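Local atomic coordinates of putative fumarylacetoacetate hydrolase family protein (Yersinia pestis, PDB entry 3S52), a protein that is of unknown function but belongs to the fumarylacetoacetate hydrolase family, sharing the fold of its C-terminal domain. Residues 42-47 with 175-180; 87-92 with 170-175; 99-104 with 207-212; 147-152 with 161-166. All blocks are in the same frame, centred on the assembly; numbering follows the deposited sequence.

In the fold
Four contacts show how a chain richer in strand than in helix ties distant segments together. From the N terminus, the run into strand 45-50 closes the widest loop when it meets helix 171-181 in contact 1. Contact 2, nested inside that loop, sets helix 89-95 against the start of the same long helix; the two share Ile175, and their centres lie about 10 Å apart. Residues 99-104 of the large mixed sheet next meet strand 206-211 of the four-stranded antiparallel sheet in contact 3, which crosses both earlier loops. Contact 4 is a local hairpin, nested inside all three, and its strand 149-154 pairs with strand 206-211.

Contact 1. Residues 42-47 with 175-180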
# COMPACT_ATOMS: atom_id res chain seq x y z
N VAL A 42 1.73 -9.01 -19.12
CA VAL A 42 2.58 -10.19 -19.16
C VAL A 42 2.70 -10.80 -17.78
O VAL A 42 2.57 -12.01 -17.61
CB VAL A 42 3.98 -9.91 -19.69
CG1 VAL A 42 4.86 -11.16 -19.52
CG2 VAL A 42 3.90 -9.47 -21.14
N GLU A 43 2.92 -9.94 -16.79
CA GLU A 43 3.00 -10.38 -15.40
C GLU A 43 1.88 -9.76 -14.58
O GLU A 43 1.35 -8.70 -14.94
CB GLU A 43 4.35 -9.97 -14.80
CG GLU A 43 5.52 -10.31 -15.71
CD GLU A 43 6.84 -10.13 -15.02
OE1 GLU A 43 7.12 -10.91 -14.07
OE2 GLU A 43 7.59 -9.20 -15.39
N PRO A 44 1.50 -10.43 -13.48
CA PRO A 44 0.37 -9.98 -12.68
C PRO A 44 0.50 -8.51 -12.32
O PRO A 44 1.58 -8.04 -11.95
CB PRO A 44 0.46 -10.84 -11.43
CG PRO A 44 1.09 -12.13 -11.92
CD PRO A 44 1.97 -11.78 -13.08
N VAL A 45 -0.61 -7.80 -12.44
CA VAL A 45 -0.72 -6.42 -12.00
C VAL A 45 -0.96 -6.39 -10.50
O VAL A 45 -1.94 -6.94 -10.01
CB VAL A 45 -1.88 -5.75 -12.72
CG1 VAL A 45 -2.08 -4.34 -12.22
CG2 VAL A 45 -1.62 -5.77 -14.23
N LEU A 46 -0.04 -5.78 -9.76
CA LEU A 46 -0.08 -5.84 -8.30
C LEU A 46 -0.28 -4.46 -7.69
O LEU A 46 0.35 -3.50 -8.10
CB LEU A 46 1.23 -6.42 -7.76
CG LEU A 46 1.53 -7.88 -8.15
CD1 LEU A 46 2.65 -8.42 -7.30
CD2 LEU A 46 0.27 -8.72 -7.93
N PHE A 47 -1.16 -4.37 -6.70
CA PHE A 47 -1.25 -3.16 -5.89
C PHE A 47 -1.60 -3.59 -4.48
O PHE A 47 -1.84 -4.78 -4.24
CB PHE A 47 -2.28 -2.18 -6.46
CG PHE A 47 -3.68 -2.73 -6.52
CD1 PHE A 47 -4.10 -3.47 -7.61
CD2 PHE A 47 -4.58 -2.49 -5.49
CE1 PHE A 47 -5.40 -3.98 -7.67
CE2 PHE A 47 -5.88 -2.99 -5.53
CZ PHE A 47 -6.29 -3.74 -6.62
N ILE A 175 0.55 -15.94 -5.62
CA ILE A 175 1.08 -15.59 -4.32
C ILE A 175 2.59 -15.77 -4.33
O ILE A 175 3.33 -14.99 -3.74
CB ILE A 175 0.42 -16.38 -3.18
CG1 ILE A 175 -1.05 -16.00 -3.08
CG2 ILE A 175 1.12 -16.09 -1.87
CD1 ILE A 175 -1.80 -16.77 -1.98
N SER A 176 3.06 -16.79 -5.03
CA SER A 176 4.48 -17.00 -5.18
C SER A 176 5.09 -15.75 -5.83
O SER A 176 6.06 -15.18 -5.33
CB SER A 176 4.76 -18.24 -6.02
OG SER A 176 6.14 -18.42 -6.22
N TYR A 177 4.49 -15.33 -6.93
CA TYR A 177 4.93 -14.13 -7.62
C TYR A 177 4.96 -12.88 -6.71
O TYR A 177 5.99 -12.18 -6.64
CB TYR A 177 4.08 -13.88 -8.87
CG TYR A 177 4.46 -12.62 -9.62
CD1 TYR A 177 5.65 -12.54 -10.33
CD2 TYR A 177 3.63 -11.51 -9.59
CE1 TYR A 177 6.01 -11.37 -11.01
CE2 TYR A 177 3.97 -10.35 -10.27
CZ TYR A 177 5.15 -10.28 -10.98
OH TYR A 177 5.46 -9.10 -11.64
N MSE A 178 3.86 -12.61 -6.02
CA MSE A 178 3.78 -11.45 -5.11
C MSE A 178 4.93 -11.45 -4.10
O MSE A 178 5.49 -10.41 -3.77
CB MSE A 178 2.46 -11.43 -4.33
CG MSE A 178 1.22 -11.22 -5.17
SE MSE A 178 -0.42 -11.62 -4.13
CE MSE A 178 -1.74 -10.82 -5.39
N SER A 179 5.26 -12.62 -3.59
CA SER A 179 6.29 -12.73 -2.55
C SER A 179 7.69 -12.40 -3.08
O SER A 179 8.62 -12.28 -2.30
CB SER A 179 6.30 -14.13 -1.93
OG SER A 179 6.95 -15.07 -2.79
N ARG A 180 7.85 -12.27 -4.40
CA ARG A 180 9.15 -11.86 -4.95
C ARG A 180 9.38 -10.39 -4.66
O ARG A 180 10.51 -9.94 -4.54
CB ARG A 180 9.22 -12.08 -6.46
CG ARG A 180 9.25 -13.54 -6.91
CD ARG A 180 9.36 -13.61 -8.44
NE ARG A 180 10.56 -12.91 -8.91
CZ ARG A 180 10.71 -12.39 -10.12
NH1 ARG A 180 9.73 -12.49 -11.02
NH2 ARG A 180 11.84 -11.78 -10.44
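Leading into strand 45-50, residues 42-47 run past residues 175-180 of helix 171-181 at a distance that side chains must bridge: the CA atoms of Leu46 and Met178 are 7.5 Å apart, those of Pro44 and Tyr177 8.0 Å. Tyr177 fills most of the gap. With its CG anti to the backbone N (chi1 178°), the ring is carried from the helix to the loop ahead of strand 45-50, where Pro44 lies over one face; Pro44 CD stands 4.0 Å from the ring centroid and 21° off the normal, a CH-pi contact offset toward the rim. Pro44 CG also packs on Tyr177 CD2 at 3.5 Å. Glu43 crosses the tyrosine at about a right angle, its OE1 3.3 Å from Tyr177 CE1, with carboxylate and ring planes 57° apart. Arg180 NH1 lies 4.3 Å from Glu43 OE1, beyond salt-bridge range, so any attraction is probably long-range. Deeper in, Leu46 spreads its two methyls: CD1 reaches both Tyr177 CE2 and Met178 CG, while CD2 touches the selenomethionine at CG and CE. The phenol oxygen of Tyr177 and the carbonyl of Pro44 both hydrogen-bond to NZ of Lys123 of the second subunit, placing the contact at the dimer interface. Behind it, Met178 rests on Val23 and Val25 of strand 21-26 and on Val190 of strand 189-191, and Pro44 meets Val25.

Contact 2. Residues 87-92 with 170-175; sequences ASEDRV and PIIPLI
Two helix beginnings meet side by side here, the first turns of helices 89-95 and 171-181, and Glu89, Val92, Ile172, Pro173 and Ile175 form the seam. Their backbones come close, with the CA atoms of Glu89 and Ile172 5.8 Å apart. Ile172 presents its CG2 branch, which lies 3.4 Å from Glu89 CB and equally near the carbonyl oxygen of Glu89; the two side chains cross at about a right angle. The glutamate chain runs on extended past CG (chi2 -179°), which takes its carboxylate beyond the isoleucine to the proline, where Glu89 OE2 approaches Pro173 CB at 3.6 Å. One turn further, Val92 grips the shared helix with both branches. Its CG1 lies 3.8 Å from Ile175 CB and nearly as close to CG2, and Val92 CG2 meets that same Ile175 methyl. This inner half is buried, while Glu89 is exposed. Ser88 stabilises one helix start: as N-cap its OG accepts from Arg91 N at 3.2 Å, with a nearly straight N-H...O angle of 166°. Pro170 holds the N-cap position of the other helix. On the inner side Ile175 also packs against Val78 and Ile80 of strand 70-80. The arrangement is that of two helix N-termini packed side by side, the second also resting on strand 70-80, with aliphatic side chains in contact between the helices and a serine N-cap at one start.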
# COMPACT_ATOMS: atom_id res chain seq x y z
N ALA A 87 8.95 -17.14 -2.14
CA ALA A 87 8.55 -18.49 -1.79
C ALA A 87 8.20 -19.33 -3.01
O ALA A 87 7.63 -18.83 -3.97
CB ALA A 87 7.38 -18.45 -0.83
N SER A 88 8.55 -20.61 -2.96
CA SER A 88 8.19 -21.56 -4.00
C SER A 88 6.69 -21.84 -3.93
O SER A 88 6.04 -21.57 -2.93
CB SER A 88 8.94 -22.87 -3.81
OG SER A 88 8.42 -23.58 -2.69
N GLU A 89 6.15 -22.39 -5.01
CA GLU A 89 4.73 -22.71 -5.04
C GLU A 89 4.35 -23.66 -3.91
O GLU A 89 3.31 -23.49 -3.29
CB GLU A 89 4.33 -23.27 -6.41
CG GLU A 89 4.28 -22.21 -7.49
CD GLU A 89 3.85 -22.77 -8.84
OE1 GLU A 89 3.46 -23.95 -8.89
OE2 GLU A 89 3.91 -22.02 -9.84
N ASP A 90 5.20 -24.64 -3.63
CA ASP A 90 4.90 -25.57 -2.54
C ASP A 90 4.90 -24.91 -1.16
O ASP A 90 4.03 -25.18 -0.33
CB ASP A 90 5.91 -26.73 -2.55
N ARG A 91 5.84 -24.01 -0.91
CA ARG A 91 5.85 -23.30 0.35
C ARG A 91 4.59 -22.44 0.49
O ARG A 91 4.00 -22.34 1.56
CB ARG A 91 7.11 -22.46 0.49
CG ARG A 91 7.22 -21.73 1.83
CD ARG A 91 8.45 -20.83 1.88
NE ARG A 91 9.67 -21.60 1.68
CZ ARG A 91 10.27 -22.29 2.64
NH1 ARG A 91 11.39 -22.97 2.39
NH2 ARG A 91 9.76 -22.30 3.87
N VAL A 92 4.18 -21.81 -0.62
CA VAL A 92 2.96 -21.00 -0.64
C VAL A 92 1.76 -21.86 -0.28
O VAL A 92 0.99 -21.51 0.62
CB VAL A 92 2.72 -20.31 -2.01
CG1 VAL A 92 1.25 -19.90 -2.16
CG2 VAL A 92 3.65 -19.10 -2.17
N PRO A 170 -3.45 -18.42 -11.47
CA PRO A 170 -4.04 -19.17 -10.36
C PRO A 170 -3.45 -18.75 -9.02
O PRO A 170 -2.37 -18.14 -9.00
CB PRO A 170 -3.64 -20.62 -10.67
CG PRO A 170 -3.40 -20.62 -12.13
CD PRO A 170 -2.74 -19.31 -12.39
N ILE A 171 -4.14 -19.06 -7.93
CA ILE A 171 -3.79 -18.59 -6.58
C ILE A 171 -2.34 -18.83 -6.17
O ILE A 171 -1.65 -17.91 -5.72
CB ILE A 171 -4.70 -19.25 -5.52
CG1 ILE A 171 -6.15 -18.75 -5.67
CG2 ILE A 171 -4.17 -19.00 -4.13
CD1 ILE A 171 -7.15 -19.61 -4.92
N ILE A 172 -1.88 -20.06 -6.29
CA ILE A 172 -0.54 -20.39 -5.81
C ILE A 172 0.61 -19.68 -6.55
O ILE A 172 1.39 -18.96 -5.93
CB ILE A 172 -0.34 -21.92 -5.73
CG1 ILE A 172 -1.11 -22.45 -4.52
CG2 ILE A 172 1.13 -22.27 -5.61
CD1 ILE A 172 -1.64 -23.85 -4.71
N PRO A 173 0.70 -19.84 -7.88
CA PRO A 173 1.71 -19.05 -8.60
C PRO A 173 1.55 -17.54 -8.39
O PRO A 173 2.54 -16.80 -8.44
CB PRO A 173 1.48 -19.41 -10.07
CG PRO A 173 0.12 -20.13 -10.12
CD PRO A 173 -0.02 -20.78 -8.77
N LEU A 174 0.32 -17.06 -8.18
CA LEU A 174 0.13 -15.63 -7.97
C LEU A 174 0.82 -15.20 -6.67
O LEU A 174 1.60 -14.24 -6.63
CB LEU A 174 -1.36 -15.27 -7.91
CG LEU A 174 -1.71 -13.80 -7.63
CD1 LEU A 174 -1.31 -12.90 -8.78
CD2 LEU A 174 -3.22 -13.66 -7.36
N ILE A 175 0.55 -15.94 -5.62
CA ILE A 175 1.08 -15.59 -4.32
C ILE A 175 2.59 -15.77 -4.33
O ILE A 175 3.33 -14.99 -3.74
CB ILE A 175 0.42 -16.38 -3.18
CG1 ILE A 175 -1.05 -16.00 -3.08
CG2 ILE A 175 1.12 -16.09 -1.87
CD1 ILE A 175 -1.80 -16.77 -1.98

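Contact 3. Residues 99-104 with 207-212; sequences YGVALD and LKIMLN
Leu207 opens the face-to-face packing of two beta sheets, its CD2 meeting Leu103 CD1 at 3.7 Å as the two leucines reach for each other tip to tip. The strands belong to different layers, 99-103 to the large mixed sheet and 207-211 to the four-stranded antiparallel one. Their short axes pass 7.6 Å apart, at 148° between chain directions, too far for backbone pairing; the contact is made by side chains, and at Gly100 by a side chain on backbone. Two residues on, Ile209 sets its CG2 branch against both methyls of Val101, 3.8 Å from Val101 CG2 and 3.9 Å from Val101 CG1. The valine can offer this pair because CG1 sits between the backbone N and the carbonyl carbon (chi1 59°) while CG2 lies anti to the N. Ile74 of strand 70-80 also touches Val101 and Ile209, extending the apolar layer. Leu211 lies nearest across the backbone, its CA 6.4 Å from that of Val101. Every residue that takes part is buried, consistent with a hydrophobic core between two packed sheets. Leu211 CD2 lies against the Gly100 backbone, 3.6 Å from Gly100 C.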
# COMPACT_ATOMS: atom_id res chain seq x y z
N TYR A 99 -9.83 -19.04 3.71
CA TYR A 99 -10.33 -18.26 2.60
C TYR A 99 -11.55 -17.43 2.97
O TYR A 99 -12.33 -17.81 3.84
CB TYR A 99 -10.67 -19.19 1.44
CG TYR A 99 -9.49 -19.98 0.93
CD1 TYR A 99 -8.58 -19.41 0.06
CD2 TYR A 99 -9.32 -21.31 1.30
CE1 TYR A 99 -7.50 -20.14 -0.42
CE2 TYR A 99 -8.24 -22.05 0.82
CZ TYR A 99 -7.34 -21.45 -0.04
OH TYR A 99 -6.26 -22.16 -0.53
N GLY A 100 -11.74 -16.31 2.28
CA GLY A 100 -12.80 -15.39 2.59
C GLY A 100 -13.23 -14.69 1.32
O GLY A 100 -12.77 -15.03 0.23
N VAL A 101 -14.17 -13.76 1.45
CA VAL A 101 -14.62 -13.01 0.31
C VAL A 101 -14.58 -11.53 0.64
O VAL A 101 -14.97 -11.12 1.74
CB VAL A 101 -16.03 -13.45 -0.15
CG1 VAL A 101 -17.05 -13.26 0.98
CG2 VAL A 101 -16.44 -12.69 -1.41
N ALA A 102 -14.05 -10.73 -0.28
CA ALA A 102 -13.96 -9.29 -0.08
C ALA A 102 -14.57 -8.52 -1.24
O ALA A 102 -14.85 -9.07 -2.31
CB ALA A 102 -12.50 -8.87 0.12
N LEU A 103 -14.78 -7.23 -1.01
CA LEU A 103 -15.06 -6.25 -2.06
C LEU A 103 -13.85 -5.35 -2.20
O LEU A 103 -13.46 -4.66 -1.26
CB LEU A 103 -16.26 -5.38 -1.68
CG LEU A 103 -17.57 -6.13 -1.47
CD1 LEU A 103 -18.68 -5.16 -1.10
CD2 LEU A 103 -17.93 -6.90 -2.74
N ASP A 104 -13.25 -5.33 -3.38
CA ASP A 104 -12.19 -4.37 -3.61
C ASP A 104 -12.95 -3.19 -4.17
O ASP A 104 -13.17 -3.10 -5.39
CB ASP A 104 -11.21 -4.99 -4.62
CG ASP A 104 -10.28 -3.97 -5.30
OD1 ASP A 104 -10.16 -2.82 -4.82
OD2 ASP A 104 -9.65 -4.35 -6.32
N LEU A 207 -26.76 -5.57 -0.06
CA LEU A 207 -25.86 -6.51 -0.69
C LEU A 207 -26.05 -7.89 -0.11
O LEU A 207 -26.13 -8.06 1.11
CB LEU A 207 -24.42 -6.07 -0.46
CG LEU A 207 -23.80 -5.08 -1.44
CD1 LEU A 207 -24.67 -3.84 -1.55
CD2 LEU A 207 -22.38 -4.73 -1.00
N LYS A 208 -26.13 -8.89 -0.98
CA LYS A 208 -26.03 -10.28 -0.52
C LYS A 208 -24.82 -10.88 -1.20
O LYS A 208 -24.72 -10.87 -2.43
CB LYS A 208 -27.28 -11.08 -0.88
CG LYS A 208 -27.13 -12.56 -0.57
CD LYS A 208 -28.33 -13.37 -1.03
CE LYS A 208 -29.62 -12.72 -0.59
NZ LYS A 208 -29.64 -12.44 0.88
N ILE A 209 -23.88 -11.38 -0.40
CA ILE A 209 -22.63 -11.87 -0.96
C ILE A 209 -22.50 -13.34 -0.64
O ILE A 209 -22.73 -13.76 0.48
CB ILE A 209 -21.41 -11.14 -0.38
CG1 ILE A 209 -21.48 -9.64 -0.66
CG2 ILE A 209 -20.12 -11.74 -0.94
CD1 ILE A 209 -21.42 -8.80 0.58
N MSE A 210 -22.10 -14.13 -1.63
CA MSE A 210 -21.96 -15.56 -1.38
C MSE A 210 -20.62 -16.10 -1.83
O MSE A 210 -20.09 -15.72 -2.88
CB MSE A 210 -23.09 -16.33 -2.03
CG MSE A 210 -24.31 -16.42 -1.14
SE MSE A 210 -25.75 -17.34 -2.04
CE MSE A 210 -26.55 -15.79 -2.89
N LEU A 211 -20.06 -16.97 -0.98
CA LEU A 211 -18.79 -17.63 -1.27
C LEU A 211 -19.12 -19.10 -1.14
O LEU A 211 -19.44 -19.58 -0.04
CB LEU A 211 -17.72 -17.22 -0.26
CG LEU A 211 -16.35 -17.88 -0.40
CD1 LEU A 211 -15.73 -17.55 -1.75
CD2 LEU A 211 -15.42 -17.45 0.73
N ASN A 212 -19.05 -19.80 -2.26
CA ASN A 212 -19.65 -21.11 -2.37
C ASN A 212 -21.04 -21.06 -1.76
O ASN A 212 -21.81 -20.16 -2.07
CB ASN A 212 -18.76 -22.15 -1.72
CG ASN A 212 -17.47 -22.36 -2.51
OD1 ASN A 212 -17.47 -22.28 -3.74
ND2 ASN A 212 -16.38 -22.61 -1.80

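Contact 4. Residues 147-152 with 161-166; sequences QADLSL and QGNTRD
Asn163 and Asp149 face each other across a beta hairpin, strands 149-154 and 157-163, as a non-hydrogen-bonded antiparallel pair. Their side chains cross with carboxylate and amide planes 72° apart. Asn163 ND2 donates to Asp149 OD1 at 2.9 Å on a nearly straight line (172°); the acceptor lies in the amide plane, yet the nitrogen stands above the carboxylate plane. The same ND2 also donates to Gln147 O at 2.8 Å, from well above that carbonyl plane, so the aspartate and a backbone oxygen together hold the amide. Its other end is used as well: Asn163 OD1 accepts from Arg165 N in an Asx turn, and it lies 3.2 Å above the plane of the Arg165 guanidinium, over its centre. That cation is in turn held at its edge, where Arg165 NH2 donates to Gln147 OE1 at 3.1 Å although amide and guanidinium planes stand 78° apart. The arginine folds back to this site through a bend at chi3. Beneath these groups, Leu150 and Gly162 exchange a reciprocal pair of backbone bonds, and beyond the paired strands Thr164 N donates to Ala148 O. Thr164 OG1 accepts a weak bond from Ala148 N, while its stronger partner is the carbonyl of Ala145. Leu150, turned to the other side of the sheet, packs on Leu211 and Ile74. The carboxylate of Asp149 probably feels the Arg165 guanidinium only at long range; one water bridges them, accepting from Arg165 NH1 and donating to Asp149 OD1 at 2.7 Å.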
# COMPACT_ATOMS: atom_id res chain seq x y z
N GLN A 147 -11.72 -23.48 -7.51
CA GLN A 147 -13.01 -23.86 -8.07
C GLN A 147 -14.16 -23.23 -7.28
O GLN A 147 -15.31 -23.62 -7.42
CB GLN A 147 -13.16 -25.38 -8.10
CG GLN A 147 -12.49 -26.03 -9.29
CD GLN A 147 -13.19 -27.29 -9.74
OE1 GLN A 147 -14.04 -27.25 -10.62
NE2 GLN A 147 -12.84 -28.41 -9.12
N ALA A 148 -13.81 -22.26 -6.45
CA ALA A 148 -14.80 -21.54 -5.64
C ALA A 148 -15.72 -20.58 -6.41
O ALA A 148 -15.28 -19.87 -7.31
CB ALA A 148 -14.11 -20.81 -4.50
N ASP A 149 -16.99 -20.55 -6.02
CA ASP A 149 -17.99 -19.68 -6.60
C ASP A 149 -18.13 -18.37 -5.80
O ASP A 149 -18.11 -18.38 -4.58
CB ASP A 149 -19.33 -20.39 -6.70
CG ASP A 149 -19.32 -21.50 -7.74
OD1 ASP A 149 -19.37 -21.20 -8.96
OD2 ASP A 149 -19.25 -22.68 -7.32
N LEU A 150 -18.27 -17.27 -6.52
CA LEU A 150 -18.46 -15.96 -5.91
C LEU A 150 -19.68 -15.32 -6.54
O LEU A 150 -19.80 -15.31 -7.76
CB LEU A 150 -17.27 -15.06 -6.23
CG LEU A 150 -15.86 -15.47 -5.85
CD1 LEU A 150 -14.85 -14.70 -6.69
CD2 LEU A 150 -15.64 -15.22 -4.38
N SER A 151 -20.56 -14.75 -5.73
CA SER A 151 -21.72 -14.08 -6.29
C SER A 151 -22.04 -12.85 -5.47
O SER A 151 -21.88 -12.83 -4.25
CB SER A 151 -22.92 -15.01 -6.36
OG SER A 151 -23.29 -15.44 -5.07
N LEU A 152 -22.48 -11.80 -6.15
CA LEU A 152 -22.84 -10.57 -5.48
C LEU A 152 -24.17 -10.20 -6.03
O LEU A 152 -24.32 -10.09 -7.24
CB LEU A 152 -21.84 -9.46 -5.80
CG LEU A 152 -22.25 -8.07 -5.32
CD1 LEU A 152 -22.41 -8.07 -3.79
CD2 LEU A 152 -21.23 -7.02 -5.75
N GLN A 161 -21.34 -12.89 -10.78
CA GLN A 161 -21.36 -14.32 -10.44
C GLN A 161 -20.23 -14.99 -11.19
O GLN A 161 -20.26 -15.02 -12.42
CB GLN A 161 -22.72 -14.93 -10.82
CG GLN A 161 -22.89 -16.42 -10.43
CD GLN A 161 -24.32 -16.93 -10.61
OE1 GLN A 161 -25.28 -16.30 -10.15
NE2 GLN A 161 -24.47 -18.08 -11.27
N GLY A 162 -19.27 -15.57 -10.49
CA GLY A 162 -18.10 -16.10 -11.16
C GLY A 162 -17.49 -17.26 -10.40
O GLY A 162 -18.02 -17.70 -9.39
N ASN A 163 -16.38 -17.77 -10.92
CA ASN A 163 -15.73 -18.89 -10.29
C ASN A 163 -14.23 -18.74 -10.46
O ASN A 163 -13.77 -18.34 -11.53
CB ASN A 163 -16.23 -20.20 -10.88
CG ASN A 163 -15.73 -21.42 -10.12
OD1 ASN A 163 -14.58 -21.82 -10.27
ND2 ASN A 163 -16.60 -22.01 -9.30
N THR A 164 -13.48 -19.03 -9.40
CA THR A 164 -12.03 -18.83 -9.43
C THR A 164 -11.30 -19.71 -10.45
O THR A 164 -10.11 -19.52 -10.71
CB THR A 164 -11.39 -19.03 -8.05
OG1 THR A 164 -11.62 -20.38 -7.60
CG2 THR A 164 -12.00 -18.05 -7.05
N ARG A 165 -12.01 -20.67 -11.04
CA ARG A 165 -11.38 -21.46 -12.11
C ARG A 165 -11.03 -20.56 -13.29
O ARG A 165 -10.21 -20.93 -14.15
CB ARG A 165 -12.27 -22.61 -12.57
CG ARG A 165 -13.50 -22.19 -13.39
CD ARG A 165 -14.22 -23.41 -13.99
NE ARG A 165 -14.70 -24.32 -12.95
CZ ARG A 165 -15.82 -24.16 -12.26
NH1 ARG A 165 -16.61 -23.12 -12.49
NH2 ARG A 165 -16.16 -25.05 -11.34
N ASP A 166 -11.62 -19.37 -13.35
CA ASP A 166 -11.40 -18.48 -14.48
C ASP A 166 -10.22 -17.53 -14.24
O ASP A 166 -9.89 -16.73 -15.11
CB ASP A 166 -12.68 -17.72 -14.84
CG ASP A 166 -13.76 -18.64 -15.43
OD1 ASP A 166 -13.39 -19.67 -16.05
OD2 ASP A 166 -14.96 -18.36 -15.27
O HOH W 1 -12.23 -26.23 -12.41
O HOH W 2 -19.38 -22.48 -11.36
O HOH W 3 -20.39 -18.98 -9.65